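PDB 3SQR: laccase from Botrytis aclada, which oxidises phenolic compounds such as hydroquinones at copper centres while reducing dioxygen to water, and probably serves in lignin degradation and detoxification. Local coordinates for residues A[305-310]-A[525-530]; A[394-397]-A[401-404]; A[413-418]-A[562-567]; A[452-457]-A[480-485]. All blocks are in the same frame, centred on the assembly; numbering follows the deposited sequence.

Contact 1 of 4, residues A[305-310]-A[525-530]; sequences IGIGQR and HCHIAW. With CU (copper (II) ion), chain E; CU (copper (II) ion), chain D; CU (copper (II) ion), chain F.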
loop_
_atom_site.group_PDB
_atom_site.type_symbol
_atom_site.label_atom_id
_atom_site.label_comp_id
_atom_site.label_asym_id
_atom_site.label_seq_id
_atom_site.Cartn_x
_atom_site.Cartn_y
_atom_site.Cartn_z
ATOM N N ILE A 305 -8.021 -8.394 3.649
ATOM C CA ILE A 305 -6.978 -7.557 3.046
ATOM C C ILE A 305 -7.114 -6.178 3.582
ATOM O O ILE A 305 -8.142 -5.471 3.383
ATOM C CB ILE A 305 -7.012 -7.468 1.495
ATOM C CG1 ILE A 305 -7.219 -8.816 0.814
ATOM C CG2 ILE A 305 -5.713 -6.755 0.971
ATOM C CD1 ILE A 305 -7.402 -8.720 -0.704
ATOM N N GLY A 306 -6.120 -5.778 4.354
ATOM C CA GLY A 306 -6.010 -4.393 4.774
ATOM C C GLY A 306 -5.382 -3.413 3.790
ATOM O O GLY A 306 -4.863 -3.795 2.787
ATOM N N ILE A 307 -5.524 -2.125 4.058
ATOM C CA ILE A 307 -5.126 -1.113 3.109
ATOM C C ILE A 307 -3.635 -1.180 2.840
ATOM O O ILE A 307 -2.829 -1.168 3.756
ATOM C CB ILE A 307 -5.474 0.313 3.525
ATOM C CG1 ILE A 307 -6.982 0.463 3.748
ATOM C CG2 ILE A 307 -5.032 1.291 2.382
ATOM C CD1 ILE A 307 -7.336 1.766 4.407
ATOM N N GLY A 308 -3.276 -1.257 1.598
ATOM C CA GLY A 308 -1.881 -1.307 1.184
ATOM C C GLY A 308 -1.312 -2.713 1.118
ATOM O O GLY A 308 -0.248 -2.894 0.487
ATOM N N GLN A 309 -2.043 -3.676 1.681
ATOM C CA GLN A 309 -1.729 -5.075 1.531
ATOM C C GLN A 309 -2.018 -5.597 0.124
ATOM O O GLN A 309 -2.961 -5.124 -0.541
ATOM C CB GLN A 309 -2.477 -5.919 2.536
ATOM C CG GLN A 309 -2.007 -5.740 3.908
ATOM C CD GLN A 309 -2.565 -6.756 4.874
ATOM O OE1 GLN A 309 -3.716 -7.163 4.746
ATOM N NE2 GLN A 309 -1.799 -7.072 5.906
ATOM N N ARG A 310 -1.204 -6.594 -0.306
ATOM C CA ARG A 310 -1.356 -7.290 -1.546
ATOM C C ARG A 310 -1.398 -8.716 -1.204
ATOM O O ARG A 310 -0.795 -9.119 -0.229
ATOM C CB ARG A 310 -0.208 -7.062 -2.560
ATOM C CG ARG A 310 -0.177 -5.659 -3.086
ATOM C CD ARG A 310 0.507 -4.730 -2.154
ATOM N NE ARG A 310 1.924 -4.995 -2.135
ATOM C CZ ARG A 310 2.756 -4.682 -1.134
ATOM N NH1 ARG A 310 2.311 -4.182 -0.003
ATOM N NH2 ARG A 310 4.049 -4.927 -1.281
ATOM N N HIS A 525 3.604 4.168 9.188
ATOM C CA HIS A 525 2.369 4.850 9.374
ATOM C C HIS A 525 1.197 3.960 9.137
ATOM O O HIS A 525 1.324 2.925 8.484
ATOM C CB HIS A 525 2.275 6.039 8.429
ATOM C CG HIS A 525 2.234 5.657 6.994
ATOM N ND1 HIS A 525 1.073 5.657 6.252
ATOM C CD2 HIS A 525 3.217 5.237 6.163
ATOM C CE1 HIS A 525 1.356 5.307 5.011
ATOM N NE2 HIS A 525 2.644 5.012 4.940
ATOM N N CYS A 526 0.070 4.350 9.724
ATOM C CA CYS A 526 -1.213 3.769 9.345
ATOM C C CYS A 526 -1.523 4.192 7.903
ATOM O O CYS A 526 -1.348 5.376 7.533
ATOM C CB CYS A 526 -2.320 4.273 10.264
ATOM S SG CYS A 526 -3.846 3.554 9.794
ATOM N N HIS A 527 -1.963 3.238 7.096
ATOM C CA HIS A 527 -2.239 3.466 5.689
ATOM C C HIS A 527 -3.686 3.881 5.452
ATOM O O HIS A 527 -4.098 4.112 4.279
ATOM C CB HIS A 527 -1.931 2.190 4.843
ATOM C CG HIS A 527 -1.305 2.480 3.508
ATOM N ND1 HIS A 527 -1.946 3.226 2.558
ATOM C CD2 HIS A 527 -0.112 2.100 2.955
ATOM C CE1 HIS A 527 -1.180 3.314 1.483
ATOM N NE2 HIS A 527 -0.048 2.659 1.696
ATOM N N ILE A 528 -4.476 4.021 6.520
ATOM C CA ILE A 528 -5.793 4.649 6.389
ATOM C C ILE A 528 -5.467 6.136 6.149
ATOM O O ILE A 528 -4.804 6.770 6.983
ATOM C CB ILE A 528 -6.654 4.450 7.628
ATOM C CG1 ILE A 528 -7.057 2.987 7.807
ATOM C CG2 ILE A 528 -7.921 5.400 7.536
ATOM C CD1 ILE A 528 -7.696 2.644 9.196
ATOM N N ALA A 529 -5.817 6.651 4.978
ATOM C CA ALA A 529 -5.319 7.916 4.561
ATOM C C ALA A 529 -5.681 9.008 5.552
ATOM O O ALA A 529 -4.848 9.857 5.826
ATOM C CB ALA A 529 -5.819 8.285 3.105
ATOM N N TRP A 530 -6.907 8.970 6.082
ATOM C CA TRP A 530 -7.265 9.933 7.114
ATOM C C TRP A 530 -6.331 9.873 8.295
ATOM O O TRP A 530 -5.949 10.949 8.782
ATOM C CB TRP A 530 -8.688 9.758 7.593
ATOM C CG TRP A 530 -9.714 9.615 6.513
ATOM C CD1 TRP A 530 -10.526 8.572 6.312
ATOM C CD2 TRP A 530 -10.071 10.602 5.535
ATOM N NE1 TRP A 530 -11.380 8.823 5.278
ATOM C CE2 TRP A 530 -11.132 10.084 4.813
ATOM C CE3 TRP A 530 -9.665 11.924 5.299
ATOM C CZ2 TRP A 530 -11.760 10.804 3.796
ATOM C CZ3 TRP A 530 -10.265 12.624 4.304
ATOM C CH2 TRP A 530 -11.300 12.045 3.560
HETATM CU CU CU E . 3.811 4.919 3.327
HETATM CU CU CU D . -5.305 3.981 11.433
HETATM CU CU CU F . 1.414 2.548 0.202
HETATM O O HOH W 1 2.447 4.315 1.866
#
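The His-Cys-His motif of the multicopper oxidases, carried by 525-527, is backed by segment 305-310 of the second domain, built round a type II turn from Gly306 to Gln309, where Ile307 and Gly308 lean on His527. Ile307 divides its branches between two targets. Ile307 CG2 lies 3.5 Å from His527 O and also reaches ND1 obliquely, whereas CD1 extends beyond the histidine to Ile528 CG1 at 3.6 Å, the two isoleucines crossing at about a right angle. CG1 stands anti to the carbonyl carbon (chi1 -58°), which carries CD1 over to Ile528.

The His527 ring sits between two neighbours: Gly308 CA above one face and CE1 of His525 above the other, both displaced toward the rim. A positive phi of 89° at Gly308 closes the type II turn that lets its backbone come up against the ring. The turn is pinned by Gln309 N to Gly306 O and by Gly306 N to Gln309 OE1 (2.8 Å), and Arg310 NH1 meets Gly308 O in the carbonyl plane. Arg310 also forms a salt bridge with Asp500.

Each residue of the motif holds a copper ion. His527 NE2 binds one at 2.1 Å, with His126 and His168; His525 NE2 binds a second at 2.0 Å; Cys526 SG binds a third at 2.2 Å, with His463 and His531. Cys526 SG also accepts Ile528 N (3.4 Å). One short peptide thus joins the type 1 copper to the type 3 pair, the hallmark of laccases and other multicopper oxidases.

Contact 2 of 4, residues A[394-397]-A[401-404]; sequences VSSA and YFTW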
loop_
_atom_site.group_PDB
_atom_site.type_symbol
_atom_site.label_atom_id
_atom_site.label_comp_id
_atom_site.label_asym_id
_atom_site.label_seq_id
_atom_site.Cartn_x
_atom_site.Cartn_y
_atom_site.Cartn_z
ATOM N N VAL A 394 0.121 4.242 20.566
ATOM C CA VAL A 394 -0.810 5.085 19.836
ATOM C C VAL A 394 -1.933 5.552 20.751
ATOM O O VAL A 394 -2.579 4.770 21.414
ATOM C CB VAL A 394 -1.381 4.358 18.630
ATOM C CG1 VAL A 394 -2.257 5.286 17.780
ATOM C CG2 VAL A 394 -0.203 3.805 17.766
ATOM N N SER A 395 -2.165 6.848 20.690
ATOM C CA SER A 395 -3.296 7.465 21.332
ATOM C C SER A 395 -3.891 8.523 20.399
ATOM O O SER A 395 -3.540 8.568 19.214
ATOM C CB SER A 395 -2.870 8.050 22.690
ATOM O OG SER A 395 -4.025 8.384 23.416
ATOM N N SER A 396 -4.804 9.336 20.915
ATOM C CA SER A 396 -5.330 10.436 20.141
ATOM C C SER A 396 -5.440 11.702 20.955
ATOM O O SER A 396 -5.407 11.665 22.194
ATOM C CB SER A 396 -6.680 10.073 19.543
ATOM O OG SER A 396 -7.619 9.887 20.576
ATOM N N ALA A 397 -5.585 12.817 20.262
ATOM C CA ALA A 397 -5.690 14.122 20.920
ATOM C C ALA A 397 -6.453 15.004 19.973
ATOM O O ALA A 397 -6.795 14.576 18.858
ATOM C CB ALA A 397 -4.339 14.715 21.230
ATOM N N TYR A 401 -7.719 19.814 15.268
ATOM C CA TYR A 401 -8.626 18.802 14.735
ATOM C C TYR A 401 -8.118 17.511 15.346
ATOM O O TYR A 401 -7.184 17.565 16.137
ATOM C CB TYR A 401 -8.607 18.815 13.216
ATOM C CG TYR A 401 -7.228 18.727 12.578
ATOM C CD1 TYR A 401 -6.582 17.495 12.437
ATOM C CD2 TYR A 401 -6.555 19.886 12.128
ATOM C CE1 TYR A 401 -5.323 17.402 11.876
ATOM C CE2 TYR A 401 -5.309 19.806 11.537
ATOM C CZ TYR A 401 -4.687 18.539 11.419
ATOM O OH TYR A 401 -3.439 18.461 10.860
ATOM N N PHE A 402 -8.779 16.401 15.045
ATOM C CA PHE A 402 -8.480 15.105 15.641
ATOM C C PHE A 402 -7.119 14.665 15.127
ATOM O O PHE A 402 -6.897 14.632 13.935
ATOM C CB PHE A 402 -9.514 14.083 15.205
ATOM C CG PHE A 402 -9.389 12.767 15.859
ATOM C CD1 PHE A 402 -8.517 11.797 15.358
ATOM C CD2 PHE A 402 -10.177 12.449 16.946
ATOM C CE1 PHE A 402 -8.411 10.565 15.962
ATOM C CE2 PHE A 402 -10.077 11.212 17.550
ATOM C CZ PHE A 402 -9.170 10.269 17.050
ATOM N N THR A 403 -6.238 14.314 16.038
ATOM C CA THR A 403 -4.915 13.847 15.687
ATOM C C THR A 403 -4.670 12.542 16.416
ATOM O O THR A 403 -5.153 12.351 17.528
ATOM C CB THR A 403 -3.794 14.801 16.072
ATOM O OG1 THR A 403 -3.726 14.927 17.505
ATOM C CG2 THR A 403 -3.968 16.169 15.462
ATOM N N TRP A 404 -3.896 11.667 15.777
ATOM C CA TRP A 404 -3.321 10.488 16.416
ATOM C C TRP A 404 -1.933 10.841 16.942
ATOM O O TRP A 404 -1.202 11.614 16.292
ATOM C CB TRP A 404 -3.202 9.319 15.415
ATOM C CG TRP A 404 -4.477 8.951 14.764
ATOM C CD1 TRP A 404 -4.927 9.420 13.586
ATOM C CD2 TRP A 404 -5.522 8.126 15.299
ATOM N NE1 TRP A 404 -6.159 8.892 13.311
ATOM C CE2 TRP A 404 -6.559 8.099 14.341
ATOM C CE3 TRP A 404 -5.688 7.422 16.502
ATOM C CZ2 TRP A 404 -7.736 7.419 14.530
ATOM C CZ3 TRP A 404 -6.873 6.714 16.677
ATOM C CH2 TRP A 404 -7.880 6.720 15.699
#
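Ala397, Trp404 and Ser396 carry this antiparallel hairpin contact, whose short strand segments run 161° apart. Ala397 and Thr403 form a hydrogen-bonded pair: Ala397 N gives to Thr403 O at 2.8 Å, and Thr403 N returns a nearly straight bond to Ala397 O at 2.9 Å. On their face of the sheet the Ala397 methyl packs beside Thr403 OG1.

Ser396 and Trp404 make the next, non-hydrogen-bonded pair, with side chains on the other face. Backbone CA-H...O contacts tighten it, Ser396 CA lying 3.2 Å from Thr403 O. Ser396 CB rests obliquely against two adjoining rings, 3.5 Å from Phe402 CZ and 4.2 Å from Trp404 CE3. Phe402 reaches it because CG stands anti to its backbone N (chi1 -174°), swinging the ring along the strand so that CE1 also lies above one face of the Trp404 indole. Ser395 O approaches the edge of that indole, and Val394 CG1 meets CE3 obliquely.

Beyond the hairpin, Trp404 packs against His463 and His531, ligands of the type 1 copper. Strand 402-406 lies at one edge of its sheet, and strand 387-398 continues the sheet on its other flank by pairing with strand 448-455.

Contact 3 of 4, residues A[413-418]-A[562-567]; sequences LDWSSP and ANWNAY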
loop_
_atom_site.group_PDB
_atom_site.type_symbol
_atom_site.label_atom_id
_atom_site.label_comp_id
_atom_site.label_asym_id
_atom_site.label_seq_id
_atom_site.Cartn_x
_atom_site.Cartn_y
_atom_site.Cartn_z
ATOM N N LEU A 413 5.152 17.140 9.370
ATOM C CA LEU A 413 6.402 17.307 8.663
ATOM C C LEU A 413 6.384 18.656 7.943
ATOM O O LEU A 413 5.342 19.179 7.580
ATOM C CB LEU A 413 6.600 16.190 7.655
ATOM C CG LEU A 413 6.635 14.775 8.228
ATOM C CD1 LEU A 413 7.009 13.804 7.091
ATOM C CD2 LEU A 413 7.581 14.621 9.364
ATOM N N ASP A 414 7.594 19.134 7.691
ATOM C CA ASP A 414 7.827 20.311 6.885
ATOM C C ASP A 414 8.338 19.855 5.573
ATOM O O ASP A 414 9.438 19.323 5.463
ATOM C CB ASP A 414 8.903 21.196 7.549
ATOM C CG ASP A 414 9.038 22.514 6.875
ATOM O OD1 ASP A 414 8.710 22.643 5.688
ATOM O OD2 ASP A 414 9.534 23.428 7.523
ATOM N N TRP A 415 7.521 20.068 4.562
ATOM C CA TRP A 415 7.828 19.632 3.204
ATOM C C TRP A 415 9.071 20.289 2.637
ATOM O O TRP A 415 9.766 19.705 1.804
ATOM C CB TRP A 415 6.636 19.936 2.338
ATOM C CG TRP A 415 5.496 18.965 2.436
ATOM C CD1 TRP A 415 5.546 17.610 2.728
ATOM C CD2 TRP A 415 4.131 19.260 2.214
ATOM N NE1 TRP A 415 4.311 17.082 2.707
ATOM C CE2 TRP A 415 3.405 18.054 2.376
ATOM C CE3 TRP A 415 3.433 20.420 1.857
ATOM C CZ2 TRP A 415 2.015 17.995 2.216
ATOM C CZ3 TRP A 415 2.055 20.344 1.738
ATOM C CH2 TRP A 415 1.369 19.146 1.879
ATOM N N SER A 416 9.403 21.520 3.109
ATOM C CA SER A 416 10.634 22.146 2.703
ATOM C C SER A 416 11.869 21.699 3.498
ATOM O O SER A 416 12.985 22.072 3.158
ATOM C CB SER A 416 10.488 23.692 2.819
ATOM O OG SER A 416 10.557 24.056 4.193
ATOM N N SER A 417 11.687 20.912 4.560
ATOM C CA SER A 417 12.816 20.436 5.328
ATOM C C SER A 417 12.546 18.993 5.643
ATOM O O SER A 417 12.353 18.560 6.778
ATOM C CB SER A 417 13.030 21.312 6.603
ATOM O OG SER A 417 14.237 20.959 7.205
ATOM N N PRO A 418 12.572 18.204 4.578
ATOM C CA PRO A 418 12.419 16.784 4.813
ATOM C C PRO A 418 13.548 16.235 5.634
ATOM O O PRO A 418 14.643 16.783 5.667
ATOM C CB PRO A 418 12.422 16.208 3.405
ATOM C CG PRO A 418 13.132 17.140 2.592
ATOM C CD PRO A 418 12.797 18.509 3.160
ATOM N N ALA A 562 14.602 23.282 -4.236
ATOM C CA ALA A 562 14.671 24.644 -4.796
ATOM C C ALA A 562 13.381 25.022 -5.526
ATOM O O ALA A 562 12.787 26.077 -5.264
ATOM C CB ALA A 562 15.895 24.786 -5.692
ATOM N N ASN A 563 12.871 24.136 -6.389
ATOM C CA ASN A 563 11.631 24.412 -7.087
ATOM C C ASN A 563 10.424 24.427 -6.199
ATOM O O ASN A 563 9.484 25.205 -6.429
ATOM C CB ASN A 563 11.447 23.459 -8.266
ATOM C CG ASN A 563 12.544 23.607 -9.272
ATOM O OD1 ASN A 563 13.243 24.628 -9.263
ATOM N ND2 ASN A 563 12.774 22.572 -10.104
ATOM N N TRP A 564 10.425 23.580 -5.166
ATOM C CA TRP A 564 9.358 23.619 -4.194
ATOM C C TRP A 564 9.303 24.976 -3.435
ATOM O O TRP A 564 8.260 25.534 -3.230
ATOM C CB TRP A 564 9.543 22.491 -3.149
ATOM C CG TRP A 564 8.395 22.454 -2.192
ATOM C CD1 TRP A 564 8.470 22.629 -0.873
ATOM C CD2 TRP A 564 7.015 22.253 -2.496
ATOM N NE1 TRP A 564 7.256 22.547 -0.311
ATOM C CE2 TRP A 564 6.314 22.334 -1.283
ATOM C CE3 TRP A 564 6.297 22.059 -3.668
ATOM C CZ2 TRP A 564 4.928 22.234 -1.199
ATOM C CZ3 TRP A 564 4.922 21.953 -3.583
ATOM C CH2 TRP A 564 4.240 22.041 -2.377
ATOM N N ASN A 565 10.445 25.397 -2.973
ATOM C CA ASN A 565 10.548 26.649 -2.226
ATOM C C ASN A 565 10.157 27.865 -3.082
ATOM O O ASN A 565 9.702 28.866 -2.523
ATOM C CB ASN A 565 11.975 26.786 -1.687
ATOM C CG ASN A 565 12.237 25.863 -0.515
ATOM O OD1 ASN A 565 11.329 25.531 0.253
ATOM N ND2 ASN A 565 13.483 25.421 -0.384
ATOM N N ALA A 566 10.400 27.781 -4.403
ATOM C CA ALA A 566 9.914 28.796 -5.388
ATOM C C ALA A 566 8.406 28.783 -5.510
ATOM O O ALA A 566 7.764 29.795 -5.843
ATOM C CB ALA A 566 10.580 28.615 -6.756
ATOM N N TYR A 567 7.789 27.641 -5.201
ATOM C CA TYR A 567 6.347 27.502 -5.329
ATOM C C TYR A 567 5.580 27.948 -4.113
ATOM O O TYR A 567 4.498 28.474 -4.237
ATOM C CB TYR A 567 5.970 26.015 -5.585
ATOM C CG TYR A 567 4.514 25.739 -5.506
ATOM C CD1 TYR A 567 3.653 26.093 -6.554
ATOM C CD2 TYR A 567 3.955 25.074 -4.414
ATOM C CE1 TYR A 567 2.337 25.838 -6.463
ATOM C CE2 TYR A 567 2.619 24.820 -4.340
ATOM C CZ TYR A 567 1.810 25.171 -5.348
ATOM O OH TYR A 567 0.472 24.871 -5.196
HETATM O O HOH W 2 14.323 23.499 1.368
#
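Two tryptophans, Trp415 and Trp564, meet obliquely, their indole planes standing nearly at right angles. The five-membered end of the Trp564 indole is directed at the start of the Trp415 side chain, with NE1 3.8 Å from Trp415 CB, while its six-membered ring brings CZ2 to within 3.9 Å of Trp415 CE3. The Trp564 ring leaves its helix with CG anti to the backbone N (chi1 -176°), and this carries it across to the turn. Trp415 places its own indole nitrogen elsewhere, NE1 donating to Gly579 O, and its ring stacks with Phe171.

Next to this pair Asn565 reaches Ser416 in two ways. Its OD1 touches Ser416 CB at 3.3 Å, a van der Waals contact, and its ND2 is linked to Ser416 O through one water, 2.7 Å from ND2, that accepts from the amide and donates to the carbonyl. The turn presented to the helix is braced from within. Asp414 OD1 takes both Ser416 N, at 2.9 Å, and Ser416 OG, at 2.8 Å, from the same face of the carboxylate, the first of these closing an Asx turn inside the type I turn Asp414-Ser417.

An N-acetylglucosamine of a glycan touches Trp415. The contact sets helix 551-567 against the loop between strand 402-406 and helix 419-424, whose N-cap is Pro418, with the C-terminal tail alongside.

Contact 4 of 4, residues A[452-457]-A[480-485]; sequences VIEDLT and DVFNSD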
loop_
_atom_site.group_PDB
_atom_site.type_symbol
_atom_site.label_atom_id
_atom_site.label_comp_id
_atom_site.label_asym_id
_atom_site.label_seq_id
_atom_site.Cartn_x
_atom_site.Cartn_y
_atom_site.Cartn_z
ATOM N N VAL A 452 7.465 -2.455 18.607
ATOM C CA VAL A 452 6.149 -2.817 19.129
ATOM C C VAL A 452 5.321 -1.547 19.109
ATOM O O VAL A 452 5.666 -0.571 19.705
ATOM C CB VAL A 452 6.188 -3.380 20.607
ATOM C CG1 VAL A 452 4.744 -3.654 21.089
ATOM C CG2 VAL A 452 6.937 -4.706 20.693
ATOM N N ILE A 453 4.188 -1.598 18.427
ATOM C CA ILE A 453 3.316 -0.472 18.416
ATOM C C ILE A 453 2.008 -0.950 19.059
ATOM O O ILE A 453 1.461 -1.995 18.716
ATOM C CB ILE A 453 3.096 0.104 16.999
ATOM C CG1 ILE A 453 2.203 1.348 17.094
ATOM C CG2 ILE A 453 2.614 -0.979 16.023
ATOM C CD1 ILE A 453 2.185 2.204 15.834
ATOM N N GLU A 454 1.606 -0.200 20.060
ATOM C CA GLU A 454 0.463 -0.505 20.895
ATOM C C GLU A 454 -0.671 0.405 20.616
ATOM O O GLU A 454 -0.513 1.626 20.482
ATOM C CB GLU A 454 0.832 -0.306 22.362
ATOM C CG GLU A 454 1.941 -1.162 22.841
ATOM C CD GLU A 454 2.131 -0.937 24.329
ATOM O OE1 GLU A 454 1.118 -1.024 25.057
ATOM O OE2 GLU A 454 3.280 -0.637 24.722
ATOM N N ASP A 455 -1.838 -0.167 20.552
ATOM C CA ASP A 455 -3.043 0.659 20.446
ATOM C C ASP A 455 -3.567 0.984 21.835
ATOM O O ASP A 455 -4.246 0.156 22.408
ATOM C CB ASP A 455 -4.128 -0.113 19.692
ATOM C CG ASP A 455 -5.424 0.744 19.461
ATOM O OD1 ASP A 455 -5.389 1.898 19.853
ATOM O OD2 ASP A 455 -6.424 0.235 18.926
ATOM N N LEU A 456 -3.369 2.207 22.295
ATOM C CA LEU A 456 -3.878 2.655 23.590
ATOM C C LEU A 456 -4.979 3.657 23.340
ATOM O O LEU A 456 -5.258 4.474 24.199
ATOM C CB LEU A 456 -2.760 3.292 24.446
ATOM C CG LEU A 456 -1.538 2.419 24.807
ATOM C CD1 LEU A 456 -0.718 3.052 25.960
ATOM C CD2 LEU A 456 -1.882 0.984 25.169
ATOM N N THR A 457 -5.568 3.645 22.149
ATOM C CA THR A 457 -6.556 4.659 21.799
ATOM C C THR A 457 -7.914 4.355 22.385
ATOM O O THR A 457 -8.764 5.249 22.463
ATOM C CB THR A 457 -6.785 4.812 20.268
ATOM O OG1 THR A 457 -7.357 3.598 19.784
ATOM C CG2 THR A 457 -5.477 5.130 19.574
ATOM N N ASP A 480 -4.429 -8.040 22.626
ATOM C CA ASP A 480 -4.274 -7.939 24.072
ATOM C C ASP A 480 -3.360 -6.805 24.371
ATOM O O ASP A 480 -2.816 -6.139 23.466
ATOM C CB ASP A 480 -3.793 -9.268 24.679
ATOM C CG ASP A 480 -4.349 -9.499 26.135
ATOM O OD1 ASP A 480 -4.817 -8.554 26.840
ATOM O OD2 ASP A 480 -4.276 -10.647 26.575
ATOM N N VAL A 481 -3.206 -6.542 25.655
ATOM C CA VAL A 481 -2.358 -5.482 26.141
ATOM C C VAL A 481 -0.921 -6.006 26.126
ATOM O O VAL A 481 -0.664 -7.110 26.629
ATOM C CB VAL A 481 -2.830 -5.037 27.533
ATOM C CG1 VAL A 481 -1.810 -4.163 28.246
ATOM C CG2 VAL A 481 -4.213 -4.261 27.385
ATOM N N PHE A 482 -0.003 -5.195 25.604
ATOM C CA PHE A 482 1.419 -5.544 25.575
ATOM C C PHE A 482 1.942 -5.419 26.989
ATOM O O PHE A 482 1.743 -4.390 27.656
ATOM C CB PHE A 482 2.189 -4.556 24.755
ATOM C CG PHE A 482 3.671 -4.857 24.662
ATOM C CD1 PHE A 482 4.096 -5.994 24.069
ATOM C CD2 PHE A 482 4.598 -3.973 25.155
ATOM C CE1 PHE A 482 5.462 -6.228 23.943
ATOM C CE2 PHE A 482 5.958 -4.216 25.004
ATOM C CZ PHE A 482 6.358 -5.342 24.434
ATOM N N ASN A 483 2.646 -6.459 27.406
ATOM C CA ASN A 483 3.335 -6.481 28.712
ATOM C C ASN A 483 4.816 -6.607 28.401
ATOM O O ASN A 483 5.241 -7.664 27.931
ATOM C CB ASN A 483 2.861 -7.719 29.472
ATOM C CG ASN A 483 3.518 -7.859 30.828
ATOM O OD1 ASN A 483 4.700 -7.597 30.991
ATOM N ND2 ASN A 483 2.718 -8.273 31.806
ATOM N N SER A 484 5.570 -5.545 28.647
ATOM C CA SER A 484 6.988 -5.512 28.260
ATOM C C SER A 484 7.811 -6.595 28.929
ATOM O O SER A 484 8.830 -6.982 28.378
ATOM C CB SER A 484 7.605 -4.136 28.496
ATOM O OG SER A 484 7.429 -3.734 29.862
ATOM N N ASP A 485 7.355 -7.120 30.071
ATOM C CA ASP A 485 8.044 -8.256 30.743
ATOM C C ASP A 485 7.635 -9.637 30.299
ATOM O O ASP A 485 8.383 -10.572 30.551
ATOM C CB ASP A 485 7.818 -8.257 32.256
ATOM C CG ASP A 485 8.200 -6.951 32.923
ATOM O OD1 ASP A 485 9.263 -6.391 32.587
ATOM O OD2 ASP A 485 7.433 -6.518 33.819
HETATM O O HOH W 3 -0.809 -3.020 24.188
HETATM O O HOH W 4 1.153 -1.922 27.623
#
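Glu454 OE1 is held by two waters that tie it to the backbone of Phe482. One water, 2.9 Å from Glu454 OE1, accepts from Phe482 N; the other, 2.7 Å from Glu454 OE1, donates to both this oxygen and Phe482 O. Through these waters the carboxylate is linked to both the N-H and the C=O of Phe482. Glu454 OE2 lies 3.6 Å from Phe482 CD2, meeting the ring obliquely, with carboxylate and ring planes 55° apart. Beyond the loop OE2 has a weak bond to Gln393 NE2 and stands close to Asp391 OD1, a pairing of acids that might raise the pKa of one of them.

Val452, two residues earlier and on the same side of the strand, holds the ring itself. With CG1 anti to the backbone N (chi1 177°), that methyl stands over the ring centre in a CH-pi contact, 3.8 Å from CG1 to the Phe482 centroid and 7° off the normal. Val452 CG2 packs 3.8 Å from Phe482 CZ. Ser484 N lies above the opposite face, and Tyr509 meets the Phe482 ring edge-to-face.

Each segment carries an Asx turn: Asp455 OD1 accepts Thr457 N and Thr457 OG1, the latter at 2.6 Å, while Asn483 OD1 accepts Asp485 N. Val452 and Glu454, alternate side chains of strand 448-455, seat a long inter-strand loop against one sheet of the beta-sandwich, the cupredoxin fold of multicopper oxidase domains.

In the fold
Following the chain, segment 305-310 in the second multicopper oxidase domain opens a long loop that closes only at 525-530, where contact 1 joins that domain to the copper-binding strand of the third. Inside it, contact 2 is a local hairpin, complete before 413-418 opens contact 3. Contact 4 follows and lies nested within both contact 1 and contact 3. Contact 3 closes last, on the C-terminal helix 551-567, and so crosses contact 1. Contacts 2 and 4 touch, since strands 387-398 and 448-455 are sheet neighbours: Val394 N lies 2.7 Å from Glu454 O. Contacts 1 and 3 touch none of the others; the centre of contact 3 is about 36 Å from that of contact 4.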